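Endonuclease V (Homo sapiens, PDB 6OZE) probably cleaves inosine-containing RNA as a metal-ion-dependent endoribonuclease, the human member of the endonuclease V family. Local coordinates at residues V20-F34 with V203-L215. The protein carries 4 engineered substitutions. Numbering follows the deposited sequence.
Sequences VVDRDTEAWQRDPAF and VGHRMSLEAAVRL
D24 grips the N-cap residue S208 with both carboxylate oxygens, tying the loop after helix 3-17 of this RNase H-like domain to the start of helix 209-218. S208 N meets OD1 of D24 from above the carboxylate plane, nearly straight (176°), while S208 OG gives its proton to OD2 on the syn side and accepts from A211 N, the capping bond. The tight part lies beside this cap. Q29 is buried, and chi2 of 169° carries its amide straight out, where NE2 donates a hydrogen bond of 2.8 Å to R206 O, in the carbonyl plane; OE1 accepts from the backbone N of both T25 and E26. A leucine here would probably leave R206 O and those two N-H groups without these partners. Beside it the buried M207 brings CE to 3.7 Å from W28 CZ3, in a Met-aromatic contact oblique to the ring. The polar interactions at R206 and R214 lie on the more exposed side. E26 OE2 forms a salt bridge to R206 NH1 at 2.7 Å, the carboxylate and guanidinium planes 71° apart. In the conformer given, the exposed R214 lays its guanidinium flat on F34; the F34 ring itself is buried, packed against L215 with CZ 3.5 Å from L215 N.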
ATOM      1  N   VAL A  20     -15.460  -0.850   3.192  1.00 34.74           N
ATOM      2  CA  VAL A  20     -14.597  -0.230   2.186  1.00 33.22           C
ATOM      3  C   VAL A  20     -15.410   0.728   1.321  1.00 35.32           C
ATOM      4  O   VAL A  20     -16.520   0.408   0.878  1.00 37.03           O
ATOM      5  CB  VAL A  20     -13.900  -1.298   1.323  1.00 36.02           C
ATOM      6  CG1 VAL A  20     -13.111  -0.637   0.190  1.00 36.93           C
ATOM      7  CG2 VAL A  20     -12.975  -2.143   2.149  1.00 37.23           C
ATOM      8  N   VAL A  21     -14.855   1.910   1.081  1.00 34.88           N
ATOM      9  CA  VAL A  21     -15.461   2.925   0.222  1.00 36.15           C
ATOM     10  C   VAL A  21     -14.576   3.037  -1.010  1.00 37.31           C
ATOM     11  O   VAL A  21     -13.428   3.474  -0.912  1.00 35.40           O
ATOM     12  CB  VAL A  21     -15.557   4.273   0.951  1.00 38.84           C
ATOM     13  CG1 VAL A  21     -16.001   5.379  -0.000  1.00 37.05           C
ATOM     14  CG2 VAL A  21     -16.490   4.170   2.150  1.00 43.64           C
ATOM     15  N   ASP A  22     -15.098   2.670  -2.186  1.00 44.62           N
ATOM     16  CA  ASP A  22     -14.273   2.601  -3.389  1.00 49.34           C
ATOM     17  C   ASP A  22     -14.472   3.798  -4.313  1.00 53.15           C
ATOM     18  O   ASP A  22     -14.315   3.683  -5.534  1.00 60.52           O
ATOM     19  CB  ASP A  22     -14.459   1.277  -4.133  1.00 63.13           C
ATOM     20  CG  ASP A  22     -15.886   1.047  -4.567  1.00 80.01           C
ATOM     21  OD1 ASP A  22     -16.796   1.662  -3.974  1.00 89.00           O
ATOM     22  OD2 ASP A  22     -16.096   0.242  -5.498  1.00 89.68           O
ATOM     23  N   ARG A  23     -14.800   4.950  -3.744  1.00 36.43           N
ATOM     24  CA  ARG A  23     -14.952   6.189  -4.474  1.00 38.26           C
ATOM     25  C   ARG A  23     -14.159   7.266  -3.754  1.00 33.99           C
ATOM     26  O   ARG A  23     -13.721   7.095  -2.612  1.00 35.52           O
ATOM     27  CB  ARG A  23     -16.423   6.606  -4.555  1.00 43.12           C
ATOM     28  CG  ARG A  23     -16.998   6.976  -3.210  1.00 48.86           C
ATOM     29  CD  ARG A  23     -18.481   7.277  -3.296  1.00 61.31           C
ATOM     30  NE  ARG A  23     -19.033   7.547  -1.973  1.00 70.54           N
ATOM     31  CZ  ARG A  23     -18.995   8.735  -1.380  1.00 74.35           C
ATOM     32  NH1 ARG A  23     -18.432   9.770  -1.992  1.00 68.82           N
ATOM     33  NH2 ARG A  23     -19.520   8.888  -0.172  1.00 79.30           N
ATOM     34  N   ASP A  24     -13.969   8.384  -4.443  1.00 36.98           N
ATOM     35  CA  ASP A  24     -13.295   9.515  -3.829  1.00 31.04           C
ATOM     36  C   ASP A  24     -14.230  10.192  -2.841  1.00 38.84           C
ATOM     37  O   ASP A  24     -15.427  10.345  -3.097  1.00 40.72           O
ATOM     38  CB  ASP A  24     -12.875  10.502  -4.916  1.00 31.74           C
ATOM     39  CG  ASP A  24     -11.849   9.905  -5.860  1.00 33.70           C
ATOM     40  OD1 ASP A  24     -10.875   9.306  -5.361  1.00 35.24           O
ATOM     41  OD2 ASP A  24     -12.046  10.019  -7.091  1.00 37.99           O
ATOM     42  N   THR A  25     -13.683  10.578  -1.691  1.00 33.88           N
ATOM     43  CA  THR A  25     -14.464  11.243  -0.662  1.00 34.70           C
ATOM     44  C   THR A  25     -13.983  12.649  -0.338  1.00 40.30           C
ATOM     45  O   THR A  25     -14.677  13.363   0.395  1.00 40.32           O
ATOM     46  CB  THR A  25     -14.498  10.401   0.631  1.00 37.65           C
ATOM     47  OG1 THR A  25     -13.171  10.211   1.133  1.00 37.16           O
ATOM     48  CG2 THR A  25     -15.122   9.033   0.368  1.00 41.45           C
ATOM     49  N   GLU A  26     -12.840  13.079  -0.872  1.00 35.50           N
ATOM     50  CA  GLU A  26     -12.261  14.376  -0.548  1.00 37.76           C
ATOM     51  C   GLU A  26     -12.145  15.218  -1.809  1.00 36.72           C
ATOM     52  O   GLU A  26     -11.873  14.690  -2.891  1.00 35.14           O
ATOM     53  CB  GLU A  26     -10.866  14.208   0.048  1.00 33.27           C
ATOM     54  CG  GLU A  26     -10.790  13.125   1.121  1.00 32.32           C
ATOM     55  CD  GLU A  26     -11.771  13.362   2.251  1.00 44.89           C
ATOM     56  OE1 GLU A  26     -11.873  14.516   2.727  1.00 49.02           O
ATOM     57  OE2 GLU A  26     -12.459  12.398   2.650  1.00 41.55           O
ATOM     58  N   ALA A  27     -12.347  16.531  -1.655  1.00 33.98           N
ATOM     59  CA  ALA A  27     -12.254  17.438  -2.795  1.00 37.89           C
ATOM     60  C   ALA A  27     -10.893  17.342  -3.477  1.00 37.00           C
ATOM     61  O   ALA A  27     -10.807  17.424  -4.708  1.00 36.92           O
ATOM     62  CB  ALA A  27     -12.530  18.874  -2.351  1.00 41.58           C
ATOM     63  N   TRP A  28      -9.819  17.166  -2.700  1.00 34.62           N
ATOM     64  CA  TRP A  28      -8.491  17.158  -3.309  1.00 33.72           C
ATOM     65  C   TRP A  28      -8.319  15.997  -4.277  1.00 35.91           C
ATOM     66  O   TRP A  28      -7.537  16.095  -5.225  1.00 31.23           O
ATOM     67  CB  TRP A  28      -7.376  17.177  -2.256  1.00 30.41           C
ATOM     68  CG  TRP A  28      -7.295  15.967  -1.353  1.00 29.49           C
ATOM     69  CD1 TRP A  28      -7.770  15.874  -0.075  1.00 34.07           C
ATOM     70  CD2 TRP A  28      -6.685  14.697  -1.646  1.00 25.05           C
ATOM     71  NE1 TRP A  28      -7.502  14.628   0.446  1.00 29.79           N
ATOM     72  CE2 TRP A  28      -6.836  13.885  -0.495  1.00 26.78           C
ATOM     73  CE3 TRP A  28      -6.025  14.167  -2.762  1.00 26.49           C
ATOM     74  CZ2 TRP A  28      -6.371  12.568  -0.436  1.00 27.15           C
ATOM     75  CZ3 TRP A  28      -5.556  12.860  -2.703  1.00 23.96           C
ATOM     76  CH2 TRP A  28      -5.725  12.075  -1.538  1.00 25.81           C
ATOM     77  N   GLN A  29      -9.047  14.899  -4.067  1.00 30.36           N
ATOM     78  CA  GLN A  29      -8.907  13.736  -4.932  1.00 27.49           C
ATOM     79  C   GLN A  29      -9.517  13.963  -6.303  1.00 31.88           C
ATOM     80  O   GLN A  29      -9.160  13.254  -7.250  1.00 33.97           O
ATOM     81  CB  GLN A  29      -9.572  12.525  -4.271  1.00 26.43           C
ATOM     82  CG  GLN A  29      -8.926  12.112  -2.964  1.00 26.53           C
ATOM     83  CD  GLN A  29      -9.759  11.095  -2.229  1.00 26.69           C
ATOM     84  OE1 GLN A  29     -10.973  11.256  -2.110  1.00 29.62           O
ATOM     85  NE2 GLN A  29      -9.121  10.026  -1.747  1.00 27.96           N
ATOM     86  N   ARG A  30     -10.432  14.920  -6.422  1.00 32.53           N
ATOM     87  CA  ARG A  30     -11.144  15.189  -7.659  1.00 35.26           C
ATOM     88  C   ARG A  30     -10.543  16.356  -8.430  1.00 40.89           C
ATOM     89  O   ARG A  30     -11.148  16.829  -9.396  1.00 44.07           O
ATOM     90  CB  ARG A  30     -12.630  15.428  -7.375  1.00 41.61           C
ATOM     91  CG  ARG A  30     -13.302  14.260  -6.637  1.00 40.53           C
ATOM     92  CD  ARG A  30     -14.783  14.502  -6.399  1.00 54.92           C
ATOM     93  NE  ARG A  30     -15.031  15.434  -5.303  1.00 68.38           N
ATOM     94  CZ  ARG A  30     -15.352  15.066  -4.065  1.00 68.68           C
ATOM     95  NH1 ARG A  30     -15.467  13.781  -3.759  1.00 62.14           N
ATOM     96  NH2 ARG A  30     -15.561  15.985  -3.132  1.00 69.61           N
ATOM     97  N   ASP A  31      -9.376  16.836  -8.018  1.00 34.03           N
ATOM     98  CA  ASP A  31      -8.688  17.911  -8.719  1.00 34.84           C
ATOM     99  C   ASP A  31      -7.520  17.346  -9.510  1.00 32.53           C
ATOM    100  O   ASP A  31      -6.788  16.493  -9.005  1.00 33.04           O
ATOM    101  CB  ASP A  31      -8.143  18.920  -7.712  1.00 34.91           C
ATOM    102  CG  ASP A  31      -7.523  20.122  -8.385  1.00 38.72           C
ATOM    103  OD1 ASP A  31      -8.280  21.027  -8.791  1.00 44.26           O
ATOM    104  OD2 ASP A  31      -6.283  20.148  -8.531  1.00 36.79           O
ATOM    105  N   PRO A  32      -7.321  17.812 -10.750  1.00 36.27           N
ATOM    106  CA  PRO A  32      -6.255  17.230 -11.586  1.00 34.55           C
ATOM    107  C   PRO A  32      -4.868  17.302 -10.970  1.00 31.47           C
ATOM    108  O   PRO A  32      -4.092  16.346 -11.093  1.00 39.14           O
ATOM    109  CB  PRO A  32      -6.363  18.026 -12.891  1.00 39.97           C
ATOM    110  CG  PRO A  32      -7.803  18.451 -12.942  1.00 45.66           C
ATOM    111  CD  PRO A  32      -8.203  18.711 -11.512  1.00 43.24           C
ATOM    112  N   ALA A  33      -4.545  18.385 -10.265  1.00 32.07           N
ATOM    113  CA  ALA A  33      -3.247  18.507  -9.614  1.00 30.33           C
ATOM    114  C   ALA A  33      -3.299  18.223  -8.125  1.00 33.37           C
ATOM    115  O   ALA A  33      -2.312  18.466  -7.423  1.00 31.76           O
ATOM    116  CB  ALA A  33      -2.657  19.897  -9.871  1.00 32.76           C
ATOM    117  N   PHE A  34      -4.410  17.667  -7.638  1.00 30.21           N
ATOM    118  CA  PHE A  34      -4.576  17.356  -6.224  1.00 27.37           C
ATOM    119  C   PHE A  34      -4.435  18.599  -5.356  1.00 31.39           C
ATOM    120  O   PHE A  34      -3.842  18.554  -4.270  1.00 31.24           O
ATOM    121  CB  PHE A  34      -3.651  16.226  -5.752  1.00 27.55           C
ATOM    122  CG  PHE A  34      -3.846  14.943  -6.498  1.00 27.42           C
ATOM    123  CD1 PHE A  34      -5.022  14.224  -6.357  1.00 28.13           C
ATOM    124  CD2 PHE A  34      -2.869  14.470  -7.362  1.00 26.82           C
ATOM    125  CE1 PHE A  34      -5.216  13.040  -7.043  1.00 29.35           C
ATOM    126  CE2 PHE A  34      -3.056  13.281  -8.061  1.00 31.69           C
ATOM    127  CZ  PHE A  34      -4.234  12.566  -7.898  1.00 31.11           C
ATOM    128  N   VAL A 203      -7.200   0.071  -5.170  1.00 25.10           N
ATOM    129  CA  VAL A 203      -7.843   0.872  -4.133  1.00 24.30           C
ATOM    130  C   VAL A 203      -7.712   0.162  -2.800  1.00 24.67           C
ATOM    131  O   VAL A 203      -8.005  -1.032  -2.687  1.00 26.65           O
ATOM    132  CB  VAL A 203      -9.324   1.083  -4.463  1.00 28.48           C
ATOM    133  CG1 VAL A 203     -10.049   1.710  -3.279  1.00 33.44           C
ATOM    134  CG2 VAL A 203      -9.477   1.944  -5.720  1.00 31.29           C
ATOM    135  N   GLY A 204      -7.296   0.907  -1.780  1.00 24.24           N
ATOM    136  CA  GLY A 204      -7.434   0.433  -0.422  1.00 23.79           C
ATOM    137  C   GLY A 204      -8.765   0.866   0.156  1.00 23.23           C
ATOM    138  O   GLY A 204      -9.629   0.037   0.450  1.00 26.12           O
ATOM    139  N   HIS A 205      -8.951   2.177   0.296  1.00 23.70           N
ATOM    140  CA  HIS A 205     -10.140   2.704   0.958  1.00 22.02           C
ATOM    141  C   HIS A 205     -10.242   4.181   0.627  1.00 24.66           C
ATOM    142  O   HIS A 205      -9.225   4.877   0.559  1.00 24.00           O
ATOM    143  CB  HIS A 205     -10.021   2.529   2.479  1.00 23.54           C
ATOM    144  CG  HIS A 205     -11.200   3.021   3.260  1.00 24.63           C
ATOM    145  ND1 HIS A 205     -12.492   2.591   3.029  1.00 26.83           N
ATOM    146  CD2 HIS A 205     -11.270   3.851   4.331  1.00 26.00           C
ATOM    147  CE1 HIS A 205     -13.308   3.162   3.901  1.00 31.19           C
ATOM    148  NE2 HIS A 205     -12.591   3.923   4.709  1.00 26.87           N
ATOM    149  N   ARG A 206     -11.471   4.643   0.378  1.00 23.75           N
ATOM    150  CA  ARG A 206     -11.776   6.065   0.223  1.00 26.83           C
ATOM    151  C   ARG A 206     -11.003   6.730  -0.912  1.00 31.49           C
ATOM    152  O   ARG A 206     -10.647   7.905  -0.817  1.00 30.68           O
ATOM    153  CB  ARG A 206     -11.612   6.840   1.534  1.00 29.17           C
ATOM    154  CG  ARG A 206     -12.723   6.594   2.520  1.00 35.45           C
ATOM    155  CD  ARG A 206     -13.062   7.873   3.246  1.00 53.85           C
ATOM    156  NE  ARG A 206     -12.316   8.023   4.486  1.00 62.26           N
ATOM    157  CZ  ARG A 206     -11.842   9.182   4.933  1.00 69.14           C
ATOM    158  NH1 ARG A 206     -12.019  10.288   4.224  1.00 63.16           N
ATOM    159  NH2 ARG A 206     -11.179   9.233   6.081  1.00 67.71           N
ATOM    160  N   MET A 207     -10.734   5.991  -1.985  1.00 23.17           N
ATOM    161  CA  MET A 207     -10.217   6.612  -3.197  1.00 24.43           C
ATOM    162  C   MET A 207     -10.694   5.807  -4.395  1.00 29.00           C
ATOM    163  O   MET A 207     -10.897   4.596  -4.308  1.00 33.48           O
ATOM    164  CB  MET A 207      -8.685   6.687  -3.165  1.00 26.40           C
ATOM    165  CG  MET A 207      -8.089   7.702  -4.161  1.00 27.91           C
ATOM    166  SD  MET A 207      -6.531   8.344  -3.500  1.00 31.41           S
ATOM    167  CE  MET A 207      -6.193   9.706  -4.623  1.00 28.58           C
ATOM    168  N   SER A 208     -10.907   6.497  -5.511  1.00 26.28           N
ATOM    169  CA  SER A 208     -11.192   5.807  -6.757  1.00 28.51           C
ATOM    170  C   SER A 208      -9.891   5.283  -7.349  1.00 25.68           C
ATOM    171  O   SER A 208      -8.797   5.773  -7.048  1.00 26.15           O
ATOM    172  CB  SER A 208     -11.882   6.738  -7.756  1.00 30.00           C
ATOM    173  OG  SER A 208     -10.963   7.720  -8.218  1.00 32.91           O
ATOM    174  N   LEU A 209     -10.015   4.243  -8.172  1.00 27.83           N
ATOM    175  CA  LEU A 209      -8.825   3.658  -8.776  1.00 27.03           C
ATOM    176  C   LEU A 209      -8.129   4.655  -9.696  1.00 25.26           C
ATOM    177  O   LEU A 209      -6.898   4.771  -9.672  1.00 27.00           O
ATOM    178  CB  LEU A 209      -9.203   2.390  -9.535  1.00 28.46           C
ATOM    179  CG  LEU A 209      -8.058   1.693 -10.277  1.00 27.77           C
ATOM    180  CD1 LEU A 209      -6.934   1.310  -9.305  1.00 24.80           C
ATOM    181  CD2 LEU A 209      -8.597   0.470 -10.989  1.00 28.31           C
ATOM    182  N   GLU A 210      -8.902   5.401 -10.485  1.00 29.26           N
ATOM    183  CA  GLU A 210      -8.305   6.386 -11.382  1.00 31.58           C
ATOM    184  C   GLU A 210      -7.486   7.406 -10.606  1.00 32.10           C
ATOM    185  O   GLU A 210      -6.342   7.708 -10.967  1.00 31.11           O
ATOM    186  CB  GLU A 210      -9.395   7.080 -12.204  1.00 38.08           C
ATOM    187  CG  GLU A 210      -9.950   6.244 -13.347  1.00 75.97           C
ATOM    188  CD  GLU A 210     -11.163   6.883 -14.007  1.00101.87           C
ATOM    189  OE1 GLU A 210     -11.595   7.961 -13.547  1.00109.27           O
ATOM    190  OE2 GLU A 210     -11.683   6.303 -14.983  1.00110.49           O
ATOM    191  N   ALA A 211      -8.047   7.937  -9.517  1.00 25.85           N
ATOM    192  CA  ALA A 211      -7.324   8.926  -8.721  1.00 27.85           C
ATOM    193  C   ALA A 211      -6.113   8.316  -8.030  1.00 27.30           C
ATOM    194  O   ALA A 211      -5.064   8.961  -7.919  1.00 28.33           O
ATOM    195  CB  ALA A 211      -8.253   9.553  -7.684  1.00 32.09           C
ATOM    196  N   ALA A 212      -6.248   7.087  -7.525  1.00 21.15           N
ATOM    197  CA  ALA A 212      -5.126   6.418  -6.882  1.00 22.11           C
ATOM    198  C   ALA A 212      -3.951   6.261  -7.835  1.00 22.25           C
ATOM    199  O   ALA A 212      -2.797   6.454  -7.442  1.00 21.89           O
ATOM    200  CB  ALA A 212      -5.576   5.048  -6.372  1.00 23.81           C
ATOM    201  N   VAL A 213      -4.227   5.906  -9.090  1.00 24.02           N
ATOM    202  CA  VAL A 213      -3.150   5.725 -10.056  1.00 24.23           C
ATOM    203  C   VAL A 213      -2.477   7.056 -10.352  1.00 23.38           C
ATOM    204  O   VAL A 213      -1.246   7.141 -10.445  1.00 25.61           O
ATOM    205  CB  VAL A 213      -3.687   5.027 -11.316  1.00 26.16           C
ATOM    206  CG1 VAL A 213      -2.643   5.033 -12.437  1.00 36.24           C
ATOM    207  CG2 VAL A 213      -4.088   3.621 -10.972  1.00 28.93           C
ATOM    208  N   ARG A 214      -3.274   8.114 -10.509  1.00 23.95           N
ATOM    209  CA  ARG A 214      -2.703   9.430 -10.763  0.50 24.84           C
ATOM    210  C   ARG A 214      -1.874   9.915  -9.579  1.00 23.34           C
ATOM    211  O   ARG A 214      -0.805  10.507  -9.768  1.00 23.83           O
ATOM    212  CB  ARG A 214      -3.807  10.421 -11.101  0.50 27.56           C
ATOM    213  CG  ARG A 214      -4.526  10.076 -12.392  0.50 30.07           C
ATOM    214  CD  ARG A 214      -5.222  11.286 -12.986  0.50 34.75           C
ATOM    215  NE  ARG A 214      -5.960  12.049 -11.982  0.50 33.11           N
ATOM    216  CZ  ARG A 214      -5.538  13.192 -11.451  0.50 32.55           C
ATOM    217  NH1 ARG A 214      -6.281  13.810 -10.543  0.50 32.76           N
ATOM    218  NH2 ARG A 214      -4.374  13.712 -11.828  0.50 25.89           N
ATOM    219  N   LEU A 215      -2.354   9.689  -8.356  1.00 21.75           N
ATOM    220  CA  LEU A 215      -1.585  10.097  -7.186  1.00 22.23           C
ATOM    221  C   LEU A 215      -0.267   9.339  -7.114  1.00 19.87           C
ATOM    222  O   LEU A 215       0.781   9.920  -6.804  1.00 19.82           O
ATOM    223  CB  LEU A 215      -2.382   9.819  -5.903  1.00 20.31           C
ATOM    224  CG  LEU A 215      -1.640  10.117  -4.601  1.00 22.00           C
ATOM    225  CD1 LEU A 215      -1.259  11.586  -4.538  1.00 25.44           C
ATOM    226  CD2 LEU A 215      -2.512   9.718  -3.404  1.00 23.52           C
TER